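PDB 4HD1: squalene synthase HpnC from Alicyclobacillus acidocaldarius subsp. acidocaldarius, which probably acts as a prenyl-transferring enzyme of the squalene/phytoene synthase family, joining isoprenoid diphosphates on the route to squalene. Local coordinates for residues P37-Y48 and V139-F147; V47-G58 and F106-R114. One frame throughout, in Å; residues are numbered along the deposited sequence.

Interaction 1: P37-Y48 and V139-F147. With SO4 (sulfate ion), chain B.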
loop_
_atom_site.group_PDB
_atom_site.type_symbol
_atom_site.label_atom_id
_atom_site.label_comp_id
_atom_site.label_asym_id
_atom_site.label_seq_id
_atom_site.Cartn_x
_atom_site.Cartn_y
_atom_site.Cartn_z
ATOM N N PRO A 37 2.371 0.115 19.640
ATOM C CA PRO A 37 2.007 0.368 21.046
ATOM C C PRO A 37 0.535 0.726 21.167
ATOM O O PRO A 37 -0.032 1.301 20.232
ATOM C CB PRO A 37 2.862 1.587 21.446
ATOM C CG PRO A 37 3.794 1.850 20.314
ATOM C CD PRO A 37 3.285 1.143 19.098
ATOM N N ARG A 38 -0.071 0.413 22.313
ATOM C CA ARG A 38 -1.498 0.668 22.515
ATOM C C ARG A 38 -1.892 2.107 22.222
ATOM O O ARG A 38 -2.956 2.346 21.659
ATOM C CB ARG A 38 -1.970 0.266 23.914
ATOM C CG ARG A 38 -1.080 0.739 25.046
ATOM C CD ARG A 38 -1.857 0.759 26.352
ATOM N NE ARG A 38 -1.184 -0.048 27.367
ATOM C CZ ARG A 38 -1.349 -1.361 27.510
ATOM N NH1 ARG A 38 -2.174 -2.031 26.707
ATOM N NH2 ARG A 38 -0.688 -2.008 28.462
ATOM N N HIS A 39 -1.046 3.065 22.587
ATOM C CA HIS A 39 -1.408 4.465 22.384
ATOM C C HIS A 39 -1.323 4.892 20.944
ATOM O O HIS A 39 -1.782 5.980 20.598
ATOM C CB HIS A 39 -0.602 5.397 23.287
ATOM C CG HIS A 39 0.792 5.665 22.798
ATOM N ND1 HIS A 39 1.816 4.822 23.031
ATOM C CD2 HIS A 39 1.316 6.735 22.074
ATOM C CE1 HIS A 39 2.939 5.323 22.481
ATOM N NE2 HIS A 39 2.630 6.493 21.893
ATOM N N LEU A 40 -0.749 4.044 20.090
ATOM C CA LEU A 40 -0.673 4.348 18.656
ATOM C C LEU A 40 -1.616 3.521 17.791
ATOM O O LEU A 40 -1.935 3.936 16.669
ATOM C CB LEU A 40 0.766 4.241 18.125
ATOM C CG LEU A 40 1.787 5.257 18.651
ATOM C CD1 LEU A 40 3.171 4.982 18.048
ATOM C CD2 LEU A 40 1.354 6.712 18.432
ATOM N N ARG A 41 -2.068 2.367 18.291
ATOM C CA ARG A 41 -3.016 1.540 17.530
ATOM C C ARG A 41 -4.249 2.292 16.981
ATOM O O ARG A 41 -4.625 2.056 15.835
ATOM C CB ARG A 41 -3.459 0.312 18.327
ATOM C CG ARG A 41 -2.496 -0.855 18.265
ATOM C CD ARG A 41 -3.059 -2.075 18.973
ATOM N NE ARG A 41 -2.061 -2.587 19.903
ATOM C CZ ARG A 41 -2.209 -2.638 21.221
ATOM N NH1 ARG A 41 -3.346 -2.252 21.789
ATOM N NH2 ARG A 41 -1.220 -3.102 21.970
ATOM N N PRO A 42 -4.868 3.201 17.773
ATOM C CA PRO A 42 -6.047 3.909 17.251
ATOM C C PRO A 42 -5.776 4.648 15.940
ATOM O O PRO A 42 -6.664 4.737 15.078
ATOM C CB PRO A 42 -6.370 4.919 18.359
ATOM C CG PRO A 42 -5.880 4.262 19.596
ATOM C CD PRO A 42 -4.603 3.583 19.176
ATOM N N HIS A 43 -4.555 5.155 15.788
ATOM C CA HIS A 43 -4.175 5.857 14.571
ATOM C C HIS A 43 -3.996 4.908 13.415
ATOM O O HIS A 43 -4.254 5.271 12.263
ATOM C CB HIS A 43 -2.944 6.710 14.826
ATOM C CG HIS A 43 -3.094 7.622 16.023
ATOM N ND1 HIS A 43 -4.041 8.582 16.086
ATOM C CD2 HIS A 43 -2.398 7.672 17.233
ATOM C CE1 HIS A 43 -3.954 9.221 17.270
ATOM N NE2 HIS A 43 -2.948 8.661 17.972
ATOM N N PHE A 44 -3.579 3.674 13.702
ATOM C CA PHE A 44 -3.554 2.638 12.673
ATOM C C PHE A 44 -4.983 2.336 12.187
ATOM O O PHE A 44 -5.218 2.257 10.977
ATOM C CB PHE A 44 -2.796 1.384 13.146
ATOM C CG PHE A 44 -1.316 1.433 12.856
ATOM C CD1 PHE A 44 -0.478 2.313 13.544
ATOM C CD2 PHE A 44 -0.756 0.620 11.871
ATOM C CE1 PHE A 44 0.884 2.370 13.263
ATOM C CE2 PHE A 44 0.604 0.668 11.584
ATOM C CZ PHE A 44 1.422 1.546 12.282
ATOM N N TYR A 45 -5.933 2.225 13.123
ATOM C CA TYR A 45 -7.318 1.925 12.780
ATOM C C TYR A 45 -7.947 3.013 11.923
ATOM O O TYR A 45 -8.638 2.701 10.949
ATOM C CB TYR A 45 -8.174 1.650 14.024
ATOM C CG TYR A 45 -7.753 0.426 14.807
ATOM C CD1 TYR A 45 -7.560 -0.806 14.175
ATOM C CD2 TYR A 45 -7.559 0.492 16.186
ATOM C CE1 TYR A 45 -7.177 -1.929 14.890
ATOM C CE2 TYR A 45 -7.176 -0.630 16.914
ATOM C CZ TYR A 45 -6.983 -1.837 16.261
ATOM O OH TYR A 45 -6.599 -2.954 16.973
ATOM N N SER A 46 -7.693 4.278 12.251
ATOM C CA SER A 46 -8.288 5.370 11.470
ATOM C C SER A 46 -7.657 5.518 10.079
ATOM O O SER A 46 -8.355 5.819 9.107
ATOM C CB SER A 46 -8.243 6.696 12.229
ATOM O OG SER A 46 -6.910 7.082 12.497
ATOM N N VAL A 47 -6.346 5.300 9.981
ATOM C CA VAL A 47 -5.667 5.374 8.689
ATOM C C VAL A 47 -6.094 4.213 7.798
ATOM O O VAL A 47 -6.378 4.400 6.609
ATOM C CB VAL A 47 -4.140 5.429 8.843
ATOM C CG1 VAL A 47 -3.453 5.225 7.502
ATOM C CG2 VAL A 47 -3.736 6.764 9.451
ATOM N N TYR A 48 -6.169 3.021 8.382
ATOM C CA TYR A 48 -6.604 1.853 7.629
ATOM C C TYR A 48 -8.077 1.893 7.233
ATOM O O TYR A 48 -8.412 1.478 6.116
ATOM C CB TYR A 48 -6.210 0.556 8.333
ATOM C CG TYR A 48 -4.795 0.153 7.991
ATOM C CD1 TYR A 48 -4.531 -0.675 6.897
ATOM C CD2 TYR A 48 -3.708 0.631 8.729
ATOM C CE1 TYR A 48 -3.230 -1.036 6.566
ATOM C CE2 TYR A 48 -2.402 0.273 8.407
ATOM C CZ TYR A 48 -2.172 -0.561 7.329
ATOM O OH TYR A 48 -0.887 -0.919 6.998
ATOM N N VAL A 139 1.250 4.742 2.340
ATOM C CA VAL A 139 1.005 3.997 3.584
ATOM C C VAL A 139 2.215 4.095 4.514
ATOM O O VAL A 139 2.085 4.459 5.702
ATOM C CB VAL A 139 0.683 2.512 3.317
ATOM C CG1 VAL A 139 0.297 1.816 4.616
ATOM C CG2 VAL A 139 -0.448 2.378 2.296
ATOM N N GLY A 140 3.389 3.773 3.959
ATOM C CA GLY A 140 4.658 3.856 4.667
ATOM C C GLY A 140 4.901 5.227 5.259
ATOM O O GLY A 140 5.311 5.344 6.414
ATOM N N ARG A 141 4.627 6.266 4.477
ATOM C CA ARG A 141 4.797 7.648 4.936
ATOM C C ARG A 141 3.903 8.011 6.134
ATOM O O ARG A 141 4.359 8.666 7.085
ATOM C CB ARG A 141 4.604 8.621 3.771
ATOM C CG ARG A 141 5.704 8.482 2.729
ATOM C CD ARG A 141 5.555 9.430 1.551
ATOM N NE ARG A 141 6.781 9.405 0.759
ATOM C CZ ARG A 141 7.219 10.402 -0.006
ATOM N NH1 ARG A 141 6.524 11.528 -0.113
ATOM N NH2 ARG A 141 8.360 10.271 -0.667
ATOM N N LEU A 142 2.644 7.568 6.088
ATOM C CA LEU A 142 1.702 7.766 7.190
ATOM C C LEU A 142 2.105 6.983 8.443
ATOM O O LEU A 142 1.965 7.486 9.560
ATOM C CB LEU A 142 0.271 7.412 6.762
ATOM C CG LEU A 142 -0.338 8.289 5.659
ATOM C CD1 LEU A 142 -1.654 7.721 5.154
ATOM C CD2 LEU A 142 -0.500 9.738 6.108
ATOM N N VAL A 143 2.606 5.762 8.252
ATOM C CA VAL A 143 3.123 4.956 9.358
ATOM C C VAL A 143 4.295 5.663 10.060
ATOM O O VAL A 143 4.325 5.742 11.295
ATOM C CB VAL A 143 3.490 3.517 8.900
ATOM C CG1 VAL A 143 4.371 2.808 9.929
ATOM C CG2 VAL A 143 2.220 2.711 8.628
ATOM N N LEU A 144 5.238 6.197 9.279
ATOM C CA LEU A 144 6.332 6.997 9.843
ATOM C C LEU A 144 5.762 8.185 10.605
ATOM O O LEU A 144 6.216 8.498 11.709
ATOM C CB LEU A 144 7.291 7.495 8.753
ATOM C CG LEU A 144 8.197 6.478 8.057
ATOM C CD1 LEU A 144 8.962 7.159 6.928
ATOM C CD2 LEU A 144 9.151 5.833 9.057
ATOM N N GLY A 145 4.757 8.826 10.006
ATOM C CA GLY A 145 4.068 9.966 10.606
ATOM C C GLY A 145 3.484 9.643 11.968
ATOM O O GLY A 145 3.621 10.435 12.914
ATOM N N ILE A 146 2.848 8.474 12.076
ATOM C CA ILE A 146 2.236 8.039 13.339
ATOM C C ILE A 146 3.296 7.892 14.434
ATOM O O ILE A 146 3.056 8.270 15.578
ATOM C CB ILE A 146 1.394 6.749 13.167
ATOM C CG1 ILE A 146 0.160 7.037 12.293
ATOM C CG2 ILE A 146 0.961 6.194 14.523
ATOM C CD1 ILE A 146 -0.634 5.808 11.885
ATOM N N PHE A 147 4.471 7.390 14.061
ATOM C CA PHE A 147 5.588 7.187 14.990
ATOM C C PHE A 147 6.499 8.405 15.211
ATOM O O PHE A 147 7.487 8.299 15.931
ATOM C CB PHE A 147 6.450 6.012 14.510
ATOM C CG PHE A 147 5.933 4.666 14.926
ATOM C CD1 PHE A 147 6.335 4.098 16.138
ATOM C CD2 PHE A 147 5.044 3.960 14.113
ATOM C CE1 PHE A 147 5.864 2.851 16.533
ATOM C CE2 PHE A 147 4.576 2.710 14.502
ATOM C CZ PHE A 147 4.983 2.157 15.716
HETATM S S SO4 B . -6.938 -3.014 20.403
HETATM O O1 SO4 B . -6.402 -2.651 21.744
HETATM O O2 SO4 B . -8.145 -2.190 20.083
HETATM O O3 SO4 B . -5.948 -2.749 19.322
HETATM O O4 SO4 B . -7.240 -4.483 20.477
#

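Interaction 2: V47-G58 and F106-R114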
loop_
_atom_site.group_PDB
_atom_site.type_symbol
_atom_site.label_atom_id
_atom_site.label_comp_id
_atom_site.label_asym_id
_atom_site.label_seq_id
_atom_site.Cartn_x
_atom_site.Cartn_y
_atom_site.Cartn_z
ATOM N N VAL A 47 -6.346 5.300 9.981
ATOM C CA VAL A 47 -5.667 5.374 8.689
ATOM C C VAL A 47 -6.094 4.213 7.798
ATOM O O VAL A 47 -6.378 4.400 6.609
ATOM C CB VAL A 47 -4.140 5.429 8.843
ATOM C CG1 VAL A 47 -3.453 5.225 7.502
ATOM C CG2 VAL A 47 -3.736 6.764 9.451
ATOM N N TYR A 48 -6.169 3.021 8.382
ATOM C CA TYR A 48 -6.604 1.853 7.629
ATOM C C TYR A 48 -8.077 1.893 7.233
ATOM O O TYR A 48 -8.412 1.478 6.116
ATOM C CB TYR A 48 -6.210 0.556 8.333
ATOM C CG TYR A 48 -4.795 0.153 7.991
ATOM C CD1 TYR A 48 -4.531 -0.675 6.897
ATOM C CD2 TYR A 48 -3.708 0.631 8.729
ATOM C CE1 TYR A 48 -3.230 -1.036 6.566
ATOM C CE2 TYR A 48 -2.402 0.273 8.407
ATOM C CZ TYR A 48 -2.172 -0.561 7.329
ATOM O OH TYR A 48 -0.887 -0.919 6.998
ATOM N N ALA A 49 -8.946 2.411 8.107
ATOM C CA ALA A 49 -10.346 2.636 7.727
ATOM C C ALA A 49 -10.412 3.592 6.540
ATOM O O ALA A 49 -11.169 3.363 5.607
ATOM C CB ALA A 49 -11.182 3.158 8.892
ATOM N N PHE A 50 -9.595 4.643 6.548
ATOM C CA PHE A 50 -9.513 5.529 5.389
ATOM C C PHE A 50 -9.147 4.772 4.097
ATOM O O PHE A 50 -9.772 4.990 3.060
ATOM C CB PHE A 50 -8.543 6.692 5.634
ATOM C CG PHE A 50 -8.244 7.492 4.391
ATOM C CD1 PHE A 50 -9.042 8.581 4.034
ATOM C CD2 PHE A 50 -7.185 7.136 3.559
ATOM C CE1 PHE A 50 -8.779 9.306 2.884
ATOM C CE2 PHE A 50 -6.921 7.853 2.403
ATOM C CZ PHE A 50 -7.719 8.940 2.067
ATOM N N CYS A 51 -8.143 3.897 4.162
ATOM C CA CYS A 51 -7.730 3.105 2.992
ATOM C C CYS A 51 -8.822 2.131 2.537
ATOM O O CYS A 51 -9.018 1.936 1.341
ATOM C CB CYS A 51 -6.436 2.336 3.267
ATOM S SG CYS A 51 -5.012 3.378 3.641
ATOM N N ARG A 52 -9.522 1.523 3.496
ATOM C CA ARG A 52 -10.664 0.667 3.194
ATOM C C ARG A 52 -11.702 1.439 2.373
ATOM O O ARG A 52 -12.261 0.910 1.413
ATOM C CB ARG A 52 -11.300 0.119 4.478
ATOM C CG ARG A 52 -12.535 -0.746 4.239
ATOM C CD ARG A 52 -13.580 -0.579 5.332
ATOM N NE ARG A 52 -14.888 -1.078 4.909
ATOM C CZ ARG A 52 -15.434 -2.229 5.300
ATOM N NH1 ARG A 52 -14.796 -3.028 6.150
ATOM N NH2 ARG A 52 -16.629 -2.581 4.842
ATOM N N GLY A 53 -11.939 2.692 2.758
ATOM C CA GLY A 53 -12.878 3.566 2.057
ATOM C C GLY A 53 -12.504 3.762 0.600
ATOM O O GLY A 53 -13.371 3.753 -0.265
ATOM N N VAL A 54 -11.211 3.928 0.326
ATOM C CA VAL A 54 -10.736 4.048 -1.058
ATOM C C VAL A 54 -10.867 2.714 -1.809
ATOM O O VAL A 54 -11.268 2.699 -2.974
ATOM C CB VAL A 54 -9.284 4.588 -1.158
ATOM C CG1 VAL A 54 -8.956 4.979 -2.597
ATOM C CG2 VAL A 54 -9.077 5.783 -0.237
ATOM N N ASP A 55 -10.543 1.605 -1.141
ATOM C CA ASP A 55 -10.702 0.268 -1.727
ATOM C C ASP A 55 -12.136 -0.003 -2.180
ATOM O O ASP A 55 -12.356 -0.475 -3.294
ATOM C CB ASP A 55 -10.259 -0.825 -0.748
ATOM C CG ASP A 55 -8.744 -0.911 -0.595
ATOM O OD1 ASP A 55 -8.011 -0.222 -1.340
ATOM O OD2 ASP A 55 -8.285 -1.682 0.278
ATOM N N ASP A 56 -13.101 0.309 -1.316
ATOM C CA ASP A 56 -14.526 0.072 -1.588
ATOM C C ASP A 56 -15.047 0.792 -2.834
ATOM O O ASP A 56 -16.048 0.381 -3.426
ATOM C CB ASP A 56 -15.374 0.454 -0.373
ATOM C CG ASP A 56 -15.296 -0.571 0.743
ATOM O OD1 ASP A 56 -14.594 -1.594 0.587
ATOM O OD2 ASP A 56 -15.945 -0.356 1.786
ATOM N N LEU A 57 -14.366 1.864 -3.224
ATOM C CA LEU A 57 -14.706 2.588 -4.444
ATOM C C LEU A 57 -13.861 2.088 -5.627
ATOM O O LEU A 57 -13.469 2.865 -6.500
ATOM C CB LEU A 57 -14.556 4.103 -4.224
ATOM C CG LEU A 57 -15.371 4.722 -3.062
ATOM C CD1 LEU A 57 -14.980 6.178 -2.844
ATOM C CD2 LEU A 57 -16.896 4.603 -3.280
ATOM N N GLY A 58 -13.599 0.780 -5.642
ATOM C CA GLY A 58 -12.780 0.145 -6.670
ATOM C C GLY A 58 -13.604 -0.507 -7.766
ATOM O O GLY A 58 -14.542 0.101 -8.292
ATOM N N PHE A 106 -2.652 11.065 1.819
ATOM C CA PHE A 106 -4.075 10.738 1.720
ATOM C C PHE A 106 -4.607 11.003 0.311
ATOM O O PHE A 106 -5.281 10.145 -0.269
ATOM C CB PHE A 106 -4.886 11.517 2.749
ATOM C CG PHE A 106 -4.610 11.113 4.165
ATOM C CD1 PHE A 106 -5.219 9.991 4.714
ATOM C CD2 PHE A 106 -3.741 11.858 4.955
ATOM C CE1 PHE A 106 -4.961 9.614 6.024
ATOM C CE2 PHE A 106 -3.486 11.491 6.264
ATOM C CZ PHE A 106 -4.096 10.366 6.801
ATOM N N LEU A 107 -4.285 12.180 -0.233
ATOM C CA LEU A 107 -4.653 12.544 -1.607
ATOM C C LEU A 107 -4.039 11.605 -2.649
ATOM O O LEU A 107 -4.614 11.400 -3.707
ATOM C CB LEU A 107 -4.251 13.990 -1.925
ATOM C CG LEU A 107 -4.921 15.141 -1.170
ATOM C CD1 LEU A 107 -4.173 16.442 -1.427
ATOM C CD2 LEU A 107 -6.388 15.286 -1.546
ATOM N N ARG A 108 -2.874 11.039 -2.349
ATOM C CA ARG A 108 -2.221 10.116 -3.278
ATOM C C ARG A 108 -2.886 8.746 -3.304
ATOM O O ARG A 108 -2.987 8.119 -4.358
ATOM C CB ARG A 108 -0.728 10.005 -2.990
ATOM C CG ARG A 108 0.023 11.204 -3.518
ATOM C CD ARG A 108 1.517 11.089 -3.320
ATOM N NE ARG A 108 2.203 12.102 -4.116
ATOM C CZ ARG A 108 3.513 12.327 -4.084
ATOM N NH1 ARG A 108 4.301 11.614 -3.290
ATOM N NH2 ARG A 108 4.036 13.274 -4.849
ATOM N N LEU A 109 -3.353 8.299 -2.145
ATOM C CA LEU A 109 -4.084 7.041 -2.051
ATOM C C LEU A 109 -5.402 7.112 -2.807
ATOM O O LEU A 109 -5.831 6.118 -3.399
ATOM C CB LEU A 109 -4.330 6.671 -0.591
ATOM C CG LEU A 109 -3.087 6.134 0.105
ATOM C CD1 LEU A 109 -3.245 6.240 1.613
ATOM C CD2 LEU A 109 -2.787 4.704 -0.340
ATOM N N ILE A 110 -6.030 8.289 -2.766
ATOM C CA ILE A 110 -7.254 8.576 -3.521
ATOM C C ILE A 110 -6.946 8.554 -5.017
ATOM O O ILE A 110 -7.670 7.936 -5.796
ATOM C CB ILE A 110 -7.885 9.929 -3.095
ATOM C CG1 ILE A 110 -8.552 9.786 -1.722
ATOM C CG2 ILE A 110 -8.890 10.428 -4.133
ATOM C CD1 ILE A 110 -9.018 11.088 -1.107
ATOM N N GLU A 111 -5.855 9.217 -5.395
ATOM C CA GLU A 111 -5.380 9.257 -6.776
ATOM C C GLU A 111 -4.986 7.872 -7.302
ATOM O O GLU A 111 -5.162 7.599 -8.483
ATOM C CB GLU A 111 -4.219 10.256 -6.909
ATOM C CG GLU A 111 -3.559 10.341 -8.285
ATOM C CD GLU A 111 -4.408 11.041 -9.337
ATOM O OE1 GLU A 111 -5.528 11.504 -9.018
ATOM O OE2 GLU A 111 -3.945 11.127 -10.498
ATOM N N ALA A 112 -4.479 7.003 -6.426
ATOM C CA ALA A 112 -4.105 5.636 -6.812
ATOM C C ALA A 112 -5.273 4.893 -7.454
ATOM O O ALA A 112 -5.096 4.165 -8.429
ATOM C CB ALA A 112 -3.583 4.860 -5.615
ATOM N N ASN A 113 -6.461 5.089 -6.891
ATOM C CA ASN A 113 -7.691 4.519 -7.422
ATOM C C ASN A 113 -8.000 5.047 -8.837
ATOM O O ASN A 113 -8.393 4.275 -9.715
ATOM C CB ASN A 113 -8.845 4.795 -6.450
ATOM C CG ASN A 113 -10.120 4.060 -6.817
ATOM O OD1 ASN A 113 -10.741 4.329 -7.849
ATOM N ND2 ASN A 113 -10.533 3.140 -5.955
ATOM N N ARG A 114 -7.801 6.347 -9.057
ATOM C CA ARG A 114 -7.977 6.945 -10.389
ATOM C C ARG A 114 -6.946 6.410 -11.383
ATOM O O ARG A 114 -7.262 6.231 -12.560
ATOM C CB ARG A 114 -7.895 8.472 -10.343
ATOM C CG ARG A 114 -8.899 9.138 -9.416
ATOM C CD ARG A 114 -8.845 10.654 -9.543
ATOM N NE ARG A 114 -9.713 11.317 -8.568
ATOM C CZ ARG A 114 -9.280 11.974 -7.492
ATOM N NH1 ARG A 114 -7.978 12.077 -7.234
ATOM N NH2 ARG A 114 -10.155 12.537 -6.670
#

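Interaction 1: P37-Y48 and V139-F147
Ile146 reaches from helix 139-146 into the groove formed by Leu40, His43, Phe44 and Val47. From its CB, Ile146 CG2 branches against His43 CB and Leu40 CD2, each at 4.0 Å. CG1 sits anti to the carbonyl carbon (chi1 -67°) and also lies beside His43 CB. The extended second torsion then carries the tip, Ile146 CD1, to 3.7 Å from the backbone oxygen His43 O, with Phe44 CD1 and Val47 CG2 next to it. At the loop end, Leu40 CD1 stands over one face of the Phe147 ring in a CH-pi contact, 3.9 Å from the centroid and 18° off the normal. Pro37 CD touches the same ring at CZ, and Phe147 CE2 meets the Phe44 ring at its edge, 3.9 Å from Phe44 CE1. Farther along, Phe44 CZ rests on Val143 CG2, Val47 CG1 on Leu142 CD1, and Tyr48 OH approaches Val139 CG1 at 3.8 Å. The polar edge of His43 turns to a different helix, where ND1 is hydrogen-bonded to Thr95 OG1. With no hydrogen bond crossing between the segments, the antiparallel pair is held by van der Waals packing of methyls and rings, backbone oxygens among the surfaces touched, and its fit rests on shape and apolar burial rather than on directional bonds.

Interaction 2: V47-G58 and F106-R114
Helices 47-56 and 106-114 run nearly parallel, their axes 9.6 Å apart at 19°, with Val54 and Ile110 the closest CA pair. At the N-terminal end Phe106 drives its edge into the face of Phe50, a T-shaped stack with planes at 88°. Phe106 CD1 lies over the centre of the Phe50 ring and comes 3.6 Å from Phe50 CE2. Phe50 has CG anti to the backbone N (chi1 170°), which extends the ring across the gap until Phe50 CZ meets Ile110 CG1 at 4.0 Å while Leu109 CD1 fits at the ring edge. The same methyl, Leu109 CD1, touches Cys51 SG at 3.9 Å. Were Phe50 replaced by alanine, the Phe106 edge would probably face a gap, and Leu109 and Ile110 would lose their contact with the ring. One turn on, Val54 CG1 packs 3.4 Å from Leu109 O and beside Asn113 CB. Asn113 ND2 gives a weak hydrogen bond, 3.0 Å, to Leu57 O; its OD1 accepts from Arg65 and Gln117. Helix 87-99 packs on Phe50 and Phe106, helix 65-81 on Val54 and Asn113, and helix 137-146 on Phe106, within this all-helical fold.

In the fold
Helix 41-56 serves both contacts, its first half meeting helix 137-146 in interaction 1 and its second half meeting helix 104-118 in interaction 2; Val47 touches both partners, whereas Tyr48, though in both ranges, takes part in interaction 1. The two centres lie about 16 Å apart, and interaction 2 is nested inside the chain loop closed by interaction 1. Leu142 joins them directly, Leu142 CD2 packing 3.5 Å from Phe106 CE2. Interaction 1 is antiparallel, only partly buried and without a hydrogen bond across the interface. Interaction 2 is near-parallel and buried nearer the centre of the chain, yet it adds a weak polar link at its C-terminal end to its aromatic and aliphatic packing.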